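PDB 3TZL: tryptophan--tRNA ligase from Campylobacter jejuni subsp. jejuni, which probably catalyses the ATP-dependent attachment of tryptophan to tRNA(Trp), working as a homodimeric class I aminoacyl-tRNA synthetase. Local coordinates for residues B[91-94]-B[95-99]; B[106-109]-B[110-114]; B[276-279]-B[280-284]. All blocks are in the same frame, centred on the assembly; numbering follows the deposited sequence.

Contact 1. Residues B[91-94]-B[95-99]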
# COMPACT_ATOMS: atom_id res chain seq x y z
N LEU B 91 4.11 0.06 6.09
CA LEU B 91 5.05 1.19 6.07
C LEU B 91 4.86 2.08 4.84
O LEU B 91 4.92 3.30 4.93
CB LEU B 91 6.51 0.73 6.19
CG LEU B 91 7.52 1.88 6.27
CD1 LEU B 91 7.19 2.77 7.47
CD2 LEU B 91 9.00 1.39 6.34
N TYR B 92 4.65 1.45 3.70
CA TYR B 92 4.37 2.13 2.44
C TYR B 92 3.20 3.12 2.57
O TYR B 92 3.32 4.28 2.17
CB TYR B 92 4.12 1.07 1.37
CG TYR B 92 3.35 1.46 0.14
CD1 TYR B 92 3.82 2.44 -0.73
CD2 TYR B 92 2.18 0.79 -0.20
CE1 TYR B 92 3.12 2.77 -1.88
CE2 TYR B 92 1.49 1.10 -1.34
CZ TYR B 92 1.95 2.10 -2.18
OH TYR B 92 1.24 2.42 -3.33
N TRP B 93 2.09 2.69 3.17
CA TRP B 93 0.96 3.59 3.41
C TRP B 93 1.33 4.74 4.36
O TRP B 93 0.96 5.89 4.14
CB TRP B 93 -0.22 2.83 3.97
CG TRP B 93 -1.34 3.71 4.46
CD1 TRP B 93 -1.73 3.90 5.76
CD2 TRP B 93 -2.22 4.51 3.66
NE1 TRP B 93 -2.78 4.78 5.82
CE2 TRP B 93 -3.12 5.16 4.54
CE3 TRP B 93 -2.34 4.74 2.27
CZ2 TRP B 93 -4.12 6.03 4.09
CZ3 TRP B 93 -3.34 5.62 1.82
CH2 TRP B 93 -4.22 6.25 2.74
N ILE B 94 2.05 4.42 5.43
CA ILE B 94 2.50 5.47 6.34
C ILE B 94 3.40 6.50 5.65
O ILE B 94 3.18 7.71 5.78
CB ILE B 94 3.15 4.87 7.58
CG1 ILE B 94 2.08 4.24 8.45
CG2 ILE B 94 3.90 5.92 8.38
CD1 ILE B 94 2.60 3.14 9.33
N LEU B 95 4.39 6.03 4.89
CA LEU B 95 5.29 6.93 4.17
C LEU B 95 4.57 7.81 3.15
O LEU B 95 5.02 8.91 2.84
CB LEU B 95 6.40 6.14 3.45
CG LEU B 95 7.36 5.33 4.35
CD1 LEU B 95 8.52 4.77 3.54
CD2 LEU B 95 7.89 6.19 5.53
N SER B 96 3.44 7.34 2.63
CA SER B 96 2.71 8.12 1.64
C SER B 96 2.23 9.43 2.23
O SER B 96 2.08 10.42 1.52
CB SER B 96 1.52 7.33 1.09
OG SER B 96 1.97 6.30 0.24
N GLN B 97 2.00 9.44 3.54
CA GLN B 97 1.51 10.64 4.21
C GLN B 97 2.61 11.68 4.29
O GLN B 97 2.33 12.86 4.51
CB GLN B 97 0.99 10.29 5.61
CG GLN B 97 0.14 9.00 5.65
CD GLN B 97 -0.94 8.94 4.58
OE1 GLN B 97 -1.47 9.97 4.15
NE2 GLN B 97 -1.25 7.74 4.12
N PHE B 98 3.85 11.25 4.12
CA PHE B 98 5.00 12.13 4.17
C PHE B 98 5.61 12.35 2.80
O PHE B 98 6.71 12.86 2.68
CB PHE B 98 6.06 11.57 5.10
CG PHE B 98 5.63 11.46 6.53
CD1 PHE B 98 5.84 12.53 7.42
CD2 PHE B 98 5.05 10.29 7.01
CE1 PHE B 98 5.46 12.42 8.75
CE2 PHE B 98 4.68 10.18 8.34
CZ PHE B 98 4.88 11.25 9.21
N THR B 99 4.91 11.94 1.75
CA THR B 99 5.45 12.08 0.41
C THR B 99 4.68 13.17 -0.36
O THR B 99 3.52 12.97 -0.70
CB THR B 99 5.34 10.74 -0.35
OG1 THR B 99 6.02 9.72 0.39
CG2 THR B 99 5.96 10.84 -1.77

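Contact 2. Residues B[106-109]-B[110-114]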
# COMPACT_ATOMS: atom_id res chain seq x y z
N ARG B 106 7.81 14.06 -10.55
CA ARG B 106 9.09 14.32 -11.19
C ARG B 106 9.93 13.06 -11.42
O ARG B 106 10.95 13.11 -12.10
CB ARG B 106 9.89 15.36 -10.41
CG ARG B 106 9.33 16.76 -10.52
CD ARG B 106 10.13 17.76 -9.70
NE ARG B 106 9.23 18.56 -8.88
CZ ARG B 106 9.21 18.54 -7.56
NH1 ARG B 106 10.06 17.78 -6.89
NH2 ARG B 106 8.35 19.31 -6.90
N ALA B 107 9.50 11.94 -10.85
CA ALA B 107 10.21 10.68 -11.05
C ALA B 107 10.26 10.35 -12.54
O ALA B 107 9.23 10.36 -13.22
CB ALA B 107 9.53 9.56 -10.27
N HIS B 108 11.45 10.10 -13.05
CA HIS B 108 11.62 9.87 -14.47
C HIS B 108 10.85 8.64 -14.93
O HIS B 108 10.29 8.63 -16.02
CB HIS B 108 13.11 9.75 -14.82
CG HIS B 108 13.83 11.05 -14.78
ND1 HIS B 108 13.55 12.09 -15.64
CD2 HIS B 108 14.82 11.50 -13.97
CE1 HIS B 108 14.34 13.12 -15.37
NE2 HIS B 108 15.12 12.78 -14.36
N SER B 109 10.80 7.62 -14.09
CA SER B 109 10.08 6.41 -14.42
C SER B 109 8.61 6.68 -14.74
O SER B 109 8.03 6.01 -15.54
CB SER B 109 10.24 5.35 -13.33
OG SER B 109 10.16 5.89 -12.02
N TYR B 110 8.03 7.68 -14.10
CA TYR B 110 6.65 8.07 -14.39
C TYR B 110 6.59 9.11 -15.51
O TYR B 110 5.77 8.99 -16.42
CB TYR B 110 5.97 8.61 -13.12
CG TYR B 110 4.64 9.30 -13.36
CD1 TYR B 110 3.47 8.57 -13.52
CD2 TYR B 110 4.56 10.69 -13.41
CE1 TYR B 110 2.26 9.20 -13.73
CE2 TYR B 110 3.33 11.33 -13.61
CZ TYR B 110 2.19 10.57 -13.78
OH TYR B 110 0.97 11.19 -13.99
N LYS B 111 7.46 10.11 -15.45
CA LYS B 111 7.52 11.12 -16.52
C LYS B 111 7.79 10.51 -17.89
O LYS B 111 7.14 10.88 -18.86
CB LYS B 111 8.56 12.21 -16.22
CG LYS B 111 8.15 13.18 -15.14
CD LYS B 111 8.16 14.63 -15.62
CE LYS B 111 9.57 15.12 -15.92
NZ LYS B 111 9.56 16.52 -16.44
N ASP B 112 8.75 9.59 -17.98
CA ASP B 112 9.09 9.01 -19.28
C ASP B 112 7.93 8.26 -19.92
O ASP B 112 7.78 8.25 -21.14
CB ASP B 112 10.31 8.09 -19.17
CG ASP B 112 11.56 8.83 -18.73
OD1 ASP B 112 11.56 10.09 -18.75
OD2 ASP B 112 12.56 8.16 -18.36
N LYS B 113 7.11 7.63 -19.08
CA LYS B 113 5.94 6.87 -19.54
C LYS B 113 4.89 7.79 -20.12
O LYS B 113 4.37 7.56 -21.21
CB LYS B 113 5.33 6.10 -18.37
CG LYS B 113 4.11 5.27 -18.72
CD LYS B 113 4.52 3.87 -19.13
CE LYS B 113 3.41 2.86 -18.86
NZ LYS B 113 3.97 1.48 -18.83
N VAL B 114 4.56 8.85 -19.38
CA VAL B 114 3.56 9.81 -19.80
C VAL B 114 4.00 10.60 -21.04
O VAL B 114 3.17 11.00 -21.87
CB VAL B 114 3.24 10.78 -18.65
CG1 VAL B 114 2.33 11.91 -19.12
CG2 VAL B 114 2.59 10.02 -17.53

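Contact 3. Residues B[276-279]-B[280-284]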
# COMPACT_ATOMS: atom_id res chain seq x y z
N TYR B 276 31.89 -24.70 -15.92
CA TYR B 276 31.90 -23.60 -14.98
C TYR B 276 30.55 -23.45 -14.26
O TYR B 276 30.50 -23.09 -13.08
CB TYR B 276 32.28 -22.31 -15.71
CG TYR B 276 32.47 -21.10 -14.82
CD1 TYR B 276 31.39 -20.34 -14.41
CD2 TYR B 276 33.74 -20.71 -14.41
CE1 TYR B 276 31.56 -19.22 -13.60
CE2 TYR B 276 33.93 -19.60 -13.60
CZ TYR B 276 32.84 -18.85 -13.20
OH TYR B 276 33.01 -17.75 -12.40
N PHE B 277 29.46 -23.72 -14.96
CA PHE B 277 28.13 -23.51 -14.37
C PHE B 277 27.45 -24.81 -13.97
O PHE B 277 26.30 -24.80 -13.52
CB PHE B 277 27.25 -22.71 -15.31
CG PHE B 277 27.57 -21.24 -15.32
CD1 PHE B 277 27.45 -20.48 -14.16
CD2 PHE B 277 27.99 -20.62 -16.48
CE1 PHE B 277 27.74 -19.12 -14.15
CE2 PHE B 277 28.28 -19.25 -16.49
CZ PHE B 277 28.16 -18.50 -15.32
N LYS B 278 28.18 -25.91 -14.13
CA LYS B 278 27.60 -27.24 -13.93
C LYS B 278 26.96 -27.35 -12.55
O LYS B 278 25.82 -27.79 -12.43
CB LYS B 278 28.66 -28.32 -14.10
CG LYS B 278 28.11 -29.73 -14.01
CD LYS B 278 29.17 -30.74 -14.42
CE LYS B 278 28.69 -32.17 -14.24
NZ LYS B 278 28.40 -32.46 -12.80
N GLU B 279 27.68 -26.92 -11.52
CA GLU B 279 27.20 -27.06 -10.15
C GLU B 279 26.00 -26.15 -9.89
O GLU B 279 25.02 -26.55 -9.28
CB GLU B 279 28.33 -26.77 -9.18
CG GLU B 279 28.12 -27.26 -7.76
CD GLU B 279 29.42 -27.79 -7.14
OE1 GLU B 279 30.26 -28.35 -7.89
OE2 GLU B 279 29.59 -27.65 -5.90
N ALA B 280 26.09 -24.91 -10.36
CA ALA B 280 25.00 -23.96 -10.20
C ALA B 280 23.72 -24.44 -10.88
O ALA B 280 22.64 -24.36 -10.30
CB ALA B 280 25.42 -22.61 -10.75
N ARG B 281 23.83 -24.94 -12.11
CA ARG B 281 22.68 -25.47 -12.85
C ARG B 281 22.03 -26.64 -12.13
O ARG B 281 20.80 -26.73 -12.06
CB ARG B 281 23.11 -25.93 -14.24
CG ARG B 281 23.54 -24.83 -15.16
CD ARG B 281 23.92 -25.41 -16.51
NE ARG B 281 24.08 -24.38 -17.51
CZ ARG B 281 24.64 -24.57 -18.70
NH1 ARG B 281 24.74 -23.57 -19.56
NH2 ARG B 281 25.11 -25.78 -19.02
N GLU B 282 22.84 -27.56 -11.60
CA GLU B 282 22.31 -28.71 -10.88
C GLU B 282 21.59 -28.27 -9.61
O GLU B 282 20.53 -28.81 -9.27
CB GLU B 282 23.42 -29.69 -10.51
CG GLU B 282 24.06 -30.38 -11.68
CD GLU B 282 25.31 -31.18 -11.29
OE1 GLU B 282 25.62 -31.28 -10.07
OE2 GLU B 282 25.99 -31.70 -12.21
N LYS B 283 22.17 -27.30 -8.92
CA LYS B 283 21.55 -26.76 -7.71
C LYS B 283 20.24 -26.02 -8.05
O LYS B 283 19.22 -26.15 -7.34
CB LYS B 283 22.53 -25.84 -7.00
CG LYS B 283 21.99 -25.22 -5.73
CD LYS B 283 23.09 -24.46 -5.02
CE LYS B 283 22.56 -23.61 -3.88
NZ LYS B 283 23.69 -22.88 -3.23
N TYR B 284 20.28 -25.24 -9.12
CA TYR B 284 19.13 -24.50 -9.61
C TYR B 284 17.95 -25.44 -9.88
O TYR B 284 16.86 -25.25 -9.33
CB TYR B 284 19.53 -23.75 -10.87
CG TYR B 284 18.43 -22.99 -11.59
CD1 TYR B 284 18.01 -21.74 -11.15
CD2 TYR B 284 17.88 -23.49 -12.76
CE1 TYR B 284 17.01 -21.02 -11.84
CE2 TYR B 284 16.89 -22.79 -13.45
CZ TYR B 284 16.47 -21.56 -13.00
OH TYR B 284 15.50 -20.90 -13.71

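Contact 1. Residues B[91-94]-B[95-99]
Over one face of the Trp93 indole lies the amide nitrogen of Gln97, in the last turn of helix 87-96 as it passes into a type I beta turn from Ser96 to Thr99. The amide stands steeply on the ring, the planes 63° apart, and Gln97 NE2 sits above the centre of the indole, 3.2 Å from Trp93 CE2. The same nitrogen gives a hydrogen bond of 2.9 Å to Trp93 O, reaching it at a tilt to the carbonyl plane. A bend at chi2 (-49°) curls the glutamine back over the preceding turn, and the combination of carbonyl and ring fixes the rotation of the amide. From the second subunit, Tyr44 meets the indole ring and Met89 packs on it; this end of the helix is thus buried in the dimer interface.

Leu91 and Leu95 touch one turn apart on another side of the helix, CG to CG at 4.0 Å, their branches crossing at a slant. Leu91 also touches helices 122-137 and 291-320, and Leu95 reaches helix 150-167. Ser96 OG is 3.1 Å from Tyr92 O, but its strongest polar partner is His122 of the second subunit. Where the chain leaves the helix, Leu95 O is gripped from opposite faces of its carbonyl plane by Phe98 N and by Thr99 OG1, the hydroxyl at 2.8 Å. The edge of the Phe98 ring turns back to Ile94, with CD2 3.4 Å from Ile94 O.

Contact 2. Residues B[106-109]-B[110-114]
Asp112 N makes the shortest bond across residues 106-114, 2.7 Å to His108 O, and belongs to the first turn of helix 108-115, whose N-cap is Ala107. The bond is nearly straight at 167°. One residue earlier, Ala107 O opens the helical pattern: Lys111 N meets it at 2.9 Å, almost in line with the carbonyl, while Tyr110 N adds a weak bond to the same oxygen.

Asp112 folds back over the backbone, its CG anti to the carbonyl carbon (chi1 -63°), which sets the carboxylate beside His108 O, an acceptor like itself that it does not bond, and near the imidazole edge. His108 presents that edge with ND1 4.2 Å from Asp112 OD1 and the ring and carboxylate planes 33° apart. This is proximity without a direct bond, although a negative carboxylate here would be expected to favour a protonated imidazole. Lys111 lays its CG 3.6 Å from Ala107 O, then bends at chi2 and chi3 as its chain leads away.

The Tyr110 ring meets Phe125 edge-to-face within the chain and also packs on Glu105 of the second subunit. Val114, one turn on, places CG2 over one face of that ring, toward its rim. Gln151 joins the start of the helix to helix 150-167, bonding both to His108 N and to Arg106 O. The side chain of Ser109 lies about 8 Å from the bound tryptophan without being among the residues that line its pocket, and Ser109 OG is hydrogen-bonded to His152 NE2.

Contact 3. Residues B[276-279]-B[280-284]
The backbone enters helix 278-289 with a nearly straight bond of 2.8 Å from Arg281 N to Phe277 O, followed by the regular i to i+4 bonds of Glu282 N to Lys278 O and Lys283 N to Glu279 O. Along the exposed side of this first turn, Lys278 and Glu282 form an i to i+4 salt bridge, with NZ 2.6 Å from OE2. The lysine runs extended as far as CE and turns only at its end (chi4 -62°), bringing the ammonium to the syn side of Glu282 OE2, 16° out of the carboxylate plane. Its aliphatic part lies against the same oxygen, Lys278 CG being 3.4 Å from Glu282 OE2, and the two chains cross at a slant.

Another side of the turn looks into the protein. The Phe277 ring offers its edge to the methyl of Ala280, CD1 to CB at 4.5 Å, while Tyr276 CD1 sits over the centre of one of its faces. Tyr21, Ile18 and Leu70 also pack around this ring, joining the start of the helix to helices 18-30 and 53-70. The Phe277 side chain is about 9 Å from that of Met193, which lines the pocket of the bound ADP. Arg281 stretches out from CG to NE along Phe277, and Phe277 CB lies over one face of its guanidinium. The charged end is held elsewhere, NE by Ile203 O and NH2 by Asn274 OD1. At its root the arginine still hugs the preceding turn, with Arg281 CG 3.2 Å from Phe277 O.

All three contacts are local, each within one helix or at its end, and they follow in series without nesting or crossing. Their segments run on without a gap, so none closes a loop longer than a helical turn. From the N terminus, contact 1 ends helix 87-96 in the dimer interface. The chain then passes through helix 101-105 to contact 2, which starts helix 108-115; their centres are 20 Å apart, and helix 150-167 packs on contact 1 and is hydrogen-bonded to contact 2. Contact 3 lies much later, across the centre of the chain and about 42 Å from contact 1, centre to centre. It joins the start of helix 278-289 to helices 18-30 and 53-70, and no other chain of the assembly touches it.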